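Local structure of Tox3 (Phaeosphaeria nodorum, 6WES) at residues I23-I33 against Y96-F106. The protein is a necrotrophic effector of a wheat-pathogenic fungus, here probably the mature part left after pro-domain removal, and is probably recognised through host Snn3. Numbering follows the deposited sequence.
Sequences IQRDVKVRADI and YQLRQPFTLGF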
loop_
_atom_site.group_PDB
_atom_site.type_symbol
_atom_site.label_atom_id
_atom_site.label_comp_id
_atom_site.label_asym_id
_atom_site.label_seq_id
_atom_site.Cartn_x
_atom_site.Cartn_y
_atom_site.Cartn_z
ATOM N N ILE A 23 -9.281 12.624 -7.533
ATOM C CA ILE A 23 -8.019 12.614 -6.802
ATOM C C ILE A 23 -7.252 11.373 -7.221
ATOM O O ILE A 23 -7.643 10.251 -6.889
ATOM C CB ILE A 23 -8.255 12.630 -5.288
ATOM C CG1 ILE A 23 -9.131 13.827 -4.891
ATOM C CG2 ILE A 23 -6.924 12.623 -4.573
ATOM C CD1 ILE A 23 -9.557 13.799 -3.428
ATOM N N GLN A 24 -6.138 11.565 -7.906
ATOM C CA GLN A 24 -5.292 10.458 -8.324
ATOM C C GLN A 24 -4.073 10.340 -7.414
ATOM O O GLN A 24 -3.465 11.347 -7.030
ATOM C CB GLN A 24 -4.832 10.651 -9.763
ATOM C CG GLN A 24 -3.994 9.475 -10.294
ATOM C CD GLN A 24 -3.799 9.557 -11.784
ATOM O OE1 GLN A 24 -4.756 9.420 -12.542
ATOM N NE2 GLN A 24 -2.567 9.800 -12.216
ATOM N N ARG A 25 -3.716 9.112 -7.062
ATOM C CA ARG A 25 -2.532 8.859 -6.251
ATOM C C ARG A 25 -1.821 7.616 -6.754
ATOM O O ARG A 25 -2.471 6.624 -7.097
ATOM C CB ARG A 25 -2.911 8.577 -4.791
ATOM C CG ARG A 25 -3.664 9.709 -4.095
ATOM C CD ARG A 25 -2.690 10.684 -3.468
ATOM N NE ARG A 25 -2.165 11.629 -4.438
ATOM C CZ ARG A 25 -1.111 12.405 -4.195
ATOM N NH1 ARG A 25 -0.671 13.257 -5.111
ATOM N NH2 ARG A 25 -0.500 12.332 -3.024
ATOM N N ASP A 26 -0.488 7.654 -6.739
ATOM C CA ASP A 26 0.362 6.493 -6.980
ATOM C C ASP A 26 0.973 6.076 -5.647
ATOM O O ASP A 26 1.484 6.922 -4.914
ATOM C CB ASP A 26 1.509 6.839 -7.940
ATOM C CG ASP A 26 1.087 6.878 -9.389
ATOM O OD1 ASP A 26 -0.125 6.871 -9.656
ATOM O OD2 ASP A 26 1.966 6.956 -10.282
ATOM N N VAL A 27 0.939 4.781 -5.353
ATOM C CA VAL A 27 1.526 4.219 -4.139
ATOM C C VAL A 27 2.456 3.099 -4.575
ATOM O O VAL A 27 2.042 2.215 -5.336
ATOM C CB VAL A 27 0.438 3.676 -3.194
ATOM C CG1 VAL A 27 1.066 3.096 -1.935
ATOM C CG2 VAL A 27 -0.536 4.783 -2.818
ATOM N N LYS A 28 3.703 3.140 -4.132
ATOM C CA LYS A 28 4.665 2.102 -4.490
ATOM C C LYS A 28 5.312 1.547 -3.232
ATOM O O LYS A 28 5.619 2.292 -2.292
ATOM C CB LYS A 28 5.762 2.649 -5.417
ATOM C CG LYS A 28 5.261 3.132 -6.765
ATOM C CD LYS A 28 6.403 3.687 -7.573
ATOM C CE LYS A 28 5.917 4.328 -8.871
ATOM N NZ LYS A 28 7.072 4.844 -9.679
ATOM N N VAL A 29 5.507 0.230 -3.215
ATOM C CA VAL A 29 6.138 -0.439 -2.086
ATOM C C VAL A 29 7.213 -1.385 -2.593
ATOM O O VAL A 29 7.233 -1.778 -3.763
ATOM C CB VAL A 29 5.121 -1.209 -1.225
ATOM C CG1 VAL A 29 4.062 -0.251 -0.656
ATOM C CG2 VAL A 29 4.456 -2.338 -2.035
ATOM N N ARG A 30 8.105 -1.773 -1.679
ATOM C CA ARG A 30 9.115 -2.788 -1.925
ATOM C C ARG A 30 8.938 -3.851 -0.854
ATOM O O ARG A 30 8.606 -3.527 0.296
ATOM C CB ARG A 30 10.508 -2.156 -1.809
ATOM C CG ARG A 30 11.662 -3.146 -1.873
ATOM C CD ARG A 30 12.962 -2.410 -1.988
ATOM N NE ARG A 30 14.067 -3.309 -1.693
ATOM C CZ ARG A 30 15.274 -3.224 -2.238
ATOM N NH1 ARG A 30 15.551 -2.284 -3.137
ATOM N NH2 ARG A 30 16.199 -4.102 -1.893
ATOM N N ALA A 31 9.129 -5.116 -1.226
ATOM C CA ALA A 31 9.181 -6.211 -0.259
ATOM C C ALA A 31 10.551 -6.854 -0.355
ATOM O O ALA A 31 11.031 -7.152 -1.464
ATOM C CB ALA A 31 8.104 -7.270 -0.507
ATOM N N ASP A 32 11.187 -7.065 0.786
ATOM C CA ASP A 32 12.453 -7.783 0.833
ATOM C C ASP A 32 12.192 -9.121 1.512
ATOM O O ASP A 32 11.510 -9.172 2.550
ATOM C CB ASP A 32 13.531 -6.959 1.562
ATOM C CG ASP A 32 14.098 -5.824 0.689
ATOM O OD1 ASP A 32 15.151 -5.998 0.031
ATOM O OD2 ASP A 32 13.493 -4.737 0.659
ATOM N N ILE A 33 12.680 -10.197 0.900
ATOM C CA ILE A 33 12.362 -11.556 1.350
ATOM C C ILE A 33 13.625 -12.408 1.372
ATOM O O ILE A 33 14.003 -12.965 0.333
ATOM C CB ILE A 33 11.317 -12.232 0.445
ATOM C CG1 ILE A 33 10.146 -11.293 0.137
ATOM C CG2 ILE A 33 10.851 -13.516 1.127
ATOM C CD1 ILE A 33 10.200 -10.757 -1.240
ATOM N N TYR A 96 -6.924 13.751 3.777
ATOM C CA TYR A 96 -7.257 12.520 3.071
ATOM C C TYR A 96 -6.350 11.409 3.547
ATOM O O TYR A 96 -5.170 11.638 3.828
ATOM C CB TYR A 96 -7.030 12.674 1.571
ATOM C CG TYR A 96 -7.974 13.675 1.010
ATOM C CD1 TYR A 96 -9.230 13.296 0.564
ATOM C CD2 TYR A 96 -7.611 15.016 0.949
ATOM C CE1 TYR A 96 -10.123 14.244 0.077
ATOM C CE2 TYR A 96 -8.478 15.952 0.488
ATOM C CZ TYR A 96 -9.731 15.555 0.055
ATOM O OH TYR A 96 -10.604 16.515 -0.401
ATOM N N GLN A 97 -6.900 10.212 3.631
ATOM C CA GLN A 97 -6.109 9.027 3.919
ATOM C C GLN A 97 -6.452 7.939 2.913
ATOM O O GLN A 97 -7.625 7.542 2.791
ATOM C CB GLN A 97 -6.405 8.538 5.323
ATOM C CG GLN A 97 -5.543 7.346 5.709
ATOM C CD GLN A 97 -5.667 7.060 7.178
ATOM O OE1 GLN A 97 -6.467 6.212 7.587
ATOM N NE2 GLN A 97 -4.883 7.769 7.985
ATOM N N LEU A 98 -5.437 7.472 2.200
ATOM C CA LEU A 98 -5.569 6.408 1.214
ATOM C C LEU A 98 -5.038 5.124 1.831
ATOM O O LEU A 98 -3.951 5.116 2.429
ATOM C CB LEU A 98 -4.742 6.764 -0.015
ATOM C CG LEU A 98 -4.651 5.710 -1.117
ATOM C CD1 LEU A 98 -6.061 5.343 -1.638
ATOM C CD2 LEU A 98 -3.795 6.265 -2.222
ATOM N N ARG A 99 -5.838 4.073 1.763
ATOM C CA ARG A 99 -5.492 2.776 2.339
ATOM C C ARG A 99 -5.387 1.787 1.181
ATOM O O ARG A 99 -6.399 1.407 0.573
ATOM C CB ARG A 99 -6.550 2.361 3.353
ATOM C CG ARG A 99 -6.706 3.380 4.473
ATOM C CD ARG A 99 -7.776 3.004 5.482
ATOM N NE ARG A 99 -8.023 4.127 6.375
ATOM C CZ ARG A 99 -9.139 4.294 7.084
ATOM N NH1 ARG A 99 -10.104 3.372 7.033
ATOM N NH2 ARG A 99 -9.267 5.355 7.856
ATOM N N GLN A 100 -4.170 1.387 0.853
ATOM C CA GLN A 100 -3.892 0.624 -0.364
ATOM C C GLN A 100 -3.332 -0.752 -0.021
ATOM O O GLN A 100 -2.182 -0.851 0.451
ATOM C CB GLN A 100 -2.903 1.422 -1.210
ATOM C CG GLN A 100 -2.396 0.716 -2.473
ATOM C CD GLN A 100 -3.514 0.421 -3.442
ATOM O OE1 GLN A 100 -4.034 1.332 -4.091
ATOM N NE2 GLN A 100 -3.904 -0.852 -3.549
ATOM N N PRO A 101 -4.079 -1.835 -0.212
ATOM C CA PRO A 101 -3.541 -3.175 0.061
ATOM C C PRO A 101 -2.563 -3.622 -1.010
ATOM O O PRO A 101 -2.658 -3.226 -2.177
ATOM C CB PRO A 101 -4.777 -4.084 0.039
ATOM C CG PRO A 101 -5.965 -3.181 0.043
ATOM C CD PRO A 101 -5.515 -1.861 -0.545
ATOM N N PHE A 102 -1.615 -4.469 -0.589
ATOM C CA PHE A 102 -0.730 -5.202 -1.493
ATOM C C PHE A 102 -0.594 -6.626 -0.981
ATOM O O PHE A 102 -0.594 -6.858 0.228
ATOM C CB PHE A 102 0.688 -4.603 -1.546
ATOM C CG PHE A 102 0.756 -3.232 -2.168
ATOM C CD1 PHE A 102 0.847 -3.107 -3.545
ATOM C CD2 PHE A 102 0.732 -2.078 -1.379
ATOM C CE1 PHE A 102 0.899 -1.863 -4.143
ATOM C CE2 PHE A 102 0.791 -0.801 -1.965
ATOM C CZ PHE A 102 0.880 -0.708 -3.346
ATOM N N THR A 103 -0.493 -7.580 -1.902
ATOM C CA THR A 103 -0.360 -8.983 -1.546
ATOM C C THR A 103 0.829 -9.560 -2.290
ATOM O O THR A 103 0.989 -9.322 -3.489
ATOM C CB THR A 103 -1.622 -9.782 -1.872
ATOM O OG1 THR A 103 -2.704 -9.276 -1.081
ATOM C CG2 THR A 103 -1.444 -11.287 -1.615
ATOM N N LEU A 104 1.646 -10.302 -1.567
ATOM C CA LEU A 104 2.777 -11.040 -2.104
ATOM C C LEU A 104 2.364 -12.505 -2.132
ATOM O O LEU A 104 2.028 -13.068 -1.082
ATOM C CB LEU A 104 3.950 -10.819 -1.148
ATOM C CG LEU A 104 5.321 -11.393 -1.405
ATOM C CD1 LEU A 104 5.918 -10.837 -2.670
ATOM C CD2 LEU A 104 6.189 -11.072 -0.201
ATOM N N GLY A 105 2.391 -13.122 -3.312
ATOM C CA GLY A 105 2.009 -14.518 -3.482
ATOM C C GLY A 105 3.230 -15.381 -3.745
ATOM O O GLY A 105 4.121 -14.985 -4.500
ATOM N N PHE A 106 3.242 -16.579 -3.158
ATOM C CA PHE A 106 4.331 -17.536 -3.326
ATOM C C PHE A 106 3.843 -18.818 -3.991
ATOM O O PHE A 106 2.674 -19.214 -3.866
ATOM C CB PHE A 106 4.922 -17.932 -1.968
ATOM C CG PHE A 106 5.520 -16.775 -1.218
ATOM C CD1 PHE A 106 6.817 -16.361 -1.492
ATOM C CD2 PHE A 106 4.791 -16.086 -0.265
ATOM C CE1 PHE A 106 7.378 -15.293 -0.842
ATOM C CE2 PHE A 106 5.374 -15.011 0.427
ATOM C CZ PHE A 106 6.661 -14.606 0.121
#
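The Phe102 ring takes Val29 over one face and Val27 at its edge. CG2 of Val29 sits almost squarely over that face in a CH-pi contact, 3.7 Å from the centroid and 9° off the normal. The second methyl of Val29, CG1, reaches toward the ring margin and touches Phe102 CE2 at 3.6 Å. Val27 meets the same ring at its edge, where CG1 comes in near the ring plane, 3.9 Å from Phe102 CE2, and its carbonyl oxygen O is 3.7 Å from Phe102 CZ. With CG1 of Val27 anti to the backbone N (chi1 -180°), its other methyl is directed to Leu98, and the contact from Val27 CG2 to Leu98 CD2 measures 3.6 Å. Leu98 CD2 is thus shared, for it also rests against the aliphatic root of Arg25, whose chain then bends away toward His79 and Phe81.

The two strands face each other across the interior of the beta barrel rather than pairing edge to edge. Their directions differ by 40° and their axes approach to 9.1 Å, a separation bridged by apolar side chains near the centre of the molecule. Gln100 touches Val27 through the aliphatic part of its chain, CG nearest to Val27 CB, while NE2 donates to the carbonyl oxygens of Pro101 and Gln123. At one end of the interface Ile23 CD1 approaches the Tyr96 ring obliquely, 3.6 Å from CE1, and the Tyr96 hydroxyl is hydrogen-bonded to Glu129. Toward the other end Ile33 and Leu104 meet tip to tip, with Leu104 CD2 4.0 Å from Ile33 CG1.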